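Local coordinates for protein Phl p 3 allergen (Phleum pratense, PDB 3FT9) that is a secreted timothy-grass allergen of the beta-expansin family that probably binds plant cell-wall polysaccharides, at residues A31-R36 against N51-K56. Residues are numbered along the deposited sequence; the frame is centred on the assembly and turned at random.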
loop_
_atom_site.group_PDB
_atom_site.type_symbol
_atom_site.label_atom_id
_atom_site.label_comp_id
_atom_site.label_asym_id
_atom_site.label_seq_id
_atom_site.Cartn_x
_atom_site.Cartn_y
_atom_site.Cartn_z
ATOM N N ALA A 31 6.311 8.488 5.784
ATOM C CA ALA A 31 7.391 7.810 6.459
ATOM C C ALA A 31 7.188 6.295 6.376
ATOM O O ALA A 31 8.169 5.501 6.292
ATOM C CB ALA A 31 7.476 8.205 7.971
ATOM N N GLU A 32 5.953 5.854 6.557
ATOM C CA GLU A 32 5.771 4.404 6.689
ATOM C C GLU A 32 4.443 4.044 6.016
ATOM O O GLU A 32 3.513 4.892 6.060
ATOM C CB GLU A 32 5.497 4.013 8.130
ATOM C CG GLU A 32 6.597 3.899 9.066
ATOM C CD GLU A 32 6.051 3.671 10.496
ATOM O OE1 GLU A 32 4.816 3.613 10.722
ATOM O OE2 GLU A 32 6.872 3.516 11.388
ATOM N N VAL A 33 4.339 2.795 5.512
ATOM C CA VAL A 33 3.089 2.250 4.966
ATOM C C VAL A 33 2.953 0.804 5.400
ATOM O O VAL A 33 3.968 0.073 5.390
ATOM C CB VAL A 33 3.075 2.261 3.459
ATOM C CG1 VAL A 33 1.657 1.814 2.895
ATOM C CG2 VAL A 33 3.490 3.595 3.000
ATOM N N GLU A 34 1.728 0.388 5.781
ATOM C CA GLU A 34 1.465 -1.017 6.076
ATOM C C GLU A 34 0.255 -1.524 5.325
ATOM O O GLU A 34 -0.689 -0.754 5.104
ATOM C CB GLU A 34 1.217 -1.165 7.580
ATOM C CG GLU A 34 2.491 -1.157 8.353
ATOM C CD GLU A 34 2.502 -0.181 9.459
ATOM O OE1 GLU A 34 1.517 -0.122 10.138
ATOM O OE2 GLU A 34 3.487 0.551 9.648
ATOM N N LEU A 35 0.265 -2.804 4.966
ATOM C CA LEU A 35 -0.912 -3.467 4.357
ATOM C C LEU A 35 -1.594 -4.364 5.384
ATOM O O LEU A 35 -0.947 -4.998 6.208
ATOM C CB LEU A 35 -0.483 -4.411 3.330
ATOM C CG LEU A 35 -1.598 -5.260 2.631
ATOM C CD1 LEU A 35 -1.278 -5.254 1.172
ATOM C CD2 LEU A 35 -1.403 -6.613 3.056
ATOM N N ARG A 36 -2.895 -4.456 5.331
ATOM C CA ARG A 36 -3.586 -5.456 6.154
ATOM C C ARG A 36 -4.450 -6.287 5.157
ATOM O O ARG A 36 -5.276 -5.733 4.462
ATOM C CB ARG A 36 -4.481 -4.757 7.198
ATOM C CG ARG A 36 -5.328 -5.736 8.047
ATOM C CD ARG A 36 -6.011 -5.078 9.205
ATOM N NE ARG A 36 -7.183 -4.305 8.872
ATOM C CZ ARG A 36 -8.404 -4.795 8.615
ATOM N NH1 ARG A 36 -8.612 -6.113 8.607
ATOM N NH2 ARG A 36 -9.404 -3.942 8.331
ATOM N N ASN A 51 12.112 3.968 -5.192
ATOM C CA ASN A 51 11.152 5.028 -4.881
ATOM C C ASN A 51 9.733 4.387 -4.844
ATOM O O ASN A 51 8.740 5.097 -4.919
ATOM C CB ASN A 51 11.202 6.112 -5.935
ATOM C CG ASN A 51 10.478 5.682 -7.241
ATOM O OD1 ASN A 51 10.768 4.592 -7.816
ATOM N ND2 ASN A 51 9.498 6.513 -7.690
ATOM N N VAL A 52 9.667 3.035 -4.817
ATOM C CA VAL A 52 8.384 2.256 -4.671
ATOM C C VAL A 52 8.391 1.418 -3.414
ATOM O O VAL A 52 9.398 1.334 -2.667
ATOM C CB VAL A 52 8.022 1.360 -5.912
ATOM C CG1 VAL A 52 7.988 2.190 -7.133
ATOM C CG2 VAL A 52 8.934 0.264 -6.091
ATOM N N TRP A 53 7.248 0.818 -3.137
ATOM C CA TRP A 53 7.108 0.179 -1.829
ATOM C C TRP A 53 6.729 -1.305 -1.983
ATOM O O TRP A 53 5.942 -1.614 -2.782
ATOM C CB TRP A 53 6.059 0.890 -0.982
ATOM C CG TRP A 53 6.374 2.316 -0.602
ATOM C CD1 TRP A 53 6.241 3.426 -1.386
ATOM C CD2 TRP A 53 6.859 2.760 0.656
ATOM N NE1 TRP A 53 6.564 4.548 -0.651
ATOM C CE2 TRP A 53 6.952 4.157 0.600
ATOM C CE3 TRP A 53 7.136 2.115 1.854
ATOM C CZ2 TRP A 53 7.404 4.906 1.644
ATOM C CZ3 TRP A 53 7.536 2.866 2.900
ATOM C CH2 TRP A 53 7.676 4.251 2.788
ATOM N N GLU A 54 7.261 -2.216 -1.204
ATOM C CA GLU A 54 6.909 -3.543 -1.532
ATOM C C GLU A 54 6.552 -4.348 -0.256
ATOM O O GLU A 54 7.141 -4.156 0.789
ATOM C CB GLU A 54 8.043 -4.169 -2.461
ATOM C CG GLU A 54 8.155 -5.692 -2.296
ATOM C CD GLU A 54 9.558 -6.245 -2.675
ATOM O OE1 GLU A 54 10.179 -5.745 -3.644
ATOM O OE2 GLU A 54 9.995 -7.183 -1.950
ATOM N N VAL A 55 5.601 -5.275 -0.385
ATOM C CA VAL A 55 5.323 -6.233 0.624
ATOM C C VAL A 55 5.151 -7.657 -0.002
ATOM O O VAL A 55 4.418 -7.817 -0.978
ATOM C CB VAL A 55 4.095 -5.861 1.488
ATOM C CG1 VAL A 55 2.897 -5.683 0.696
ATOM C CG2 VAL A 55 3.781 -6.952 2.566
ATOM N N LYS A 56 5.800 -8.654 0.599
ATOM C CA LYS A 56 5.800 -10.075 0.095
ATOM C C LYS A 56 5.133 -10.925 1.120
ATOM O O LYS A 56 5.022 -10.567 2.299
ATOM C CB LYS A 56 7.235 -10.656 -0.146
ATOM C CG LYS A 56 8.001 -10.888 1.148
ATOM C CD LYS A 56 9.539 -11.020 0.952
ATOM C CE LYS A 56 9.862 -12.438 1.092
ATOM N NZ LYS A 56 11.065 -12.776 0.275
#
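One face of the Trp53 indole carries the CG2 methyl of Val33, while at the edge, near the ring plane, the backbone carbonyl oxygen Ala31 O lies 3.8 Å from Trp53 CH2. The methyl makes a CH-pi contact, with Val33 CG2 4.0 Å from the centroid of the six-membered ring of Trp53 and only 5° off its normal. Rotation about the Val33 CA-CB bond explains this: CG1 extends anti to the backbone N (chi1 -174°), and CG2, beside that N, is the branch laid on the indole. Two residues further along, the contact becomes purely aliphatic, methyl against methyl, with Leu35 CD1 4.2 Å from Val55 CG1.

The strands run in roughly the same direction, 35° apart, and their axes approach to 8.5 Å at the closest point, too far for backbone pairing; they face each other across the interior of the expansin C-terminal beta-sandwich. Ile21 and Leu46 join Val33, Leu35, Trp53 and Val55 in this core, and on strand 65-71 Phe67 touches Leu35 and Phe69 touches Val33. A classic beta bulge, in which Met70 of strand 65-71 pairs with both Ala31 and Glu32, lies at the Trp53 end. With no hydrogen bond or salt bridge between the two segments, they are joined by dispersion and hydrophobic burial, to which the carbonyl at the indole rim probably adds a weak electrostatic attraction.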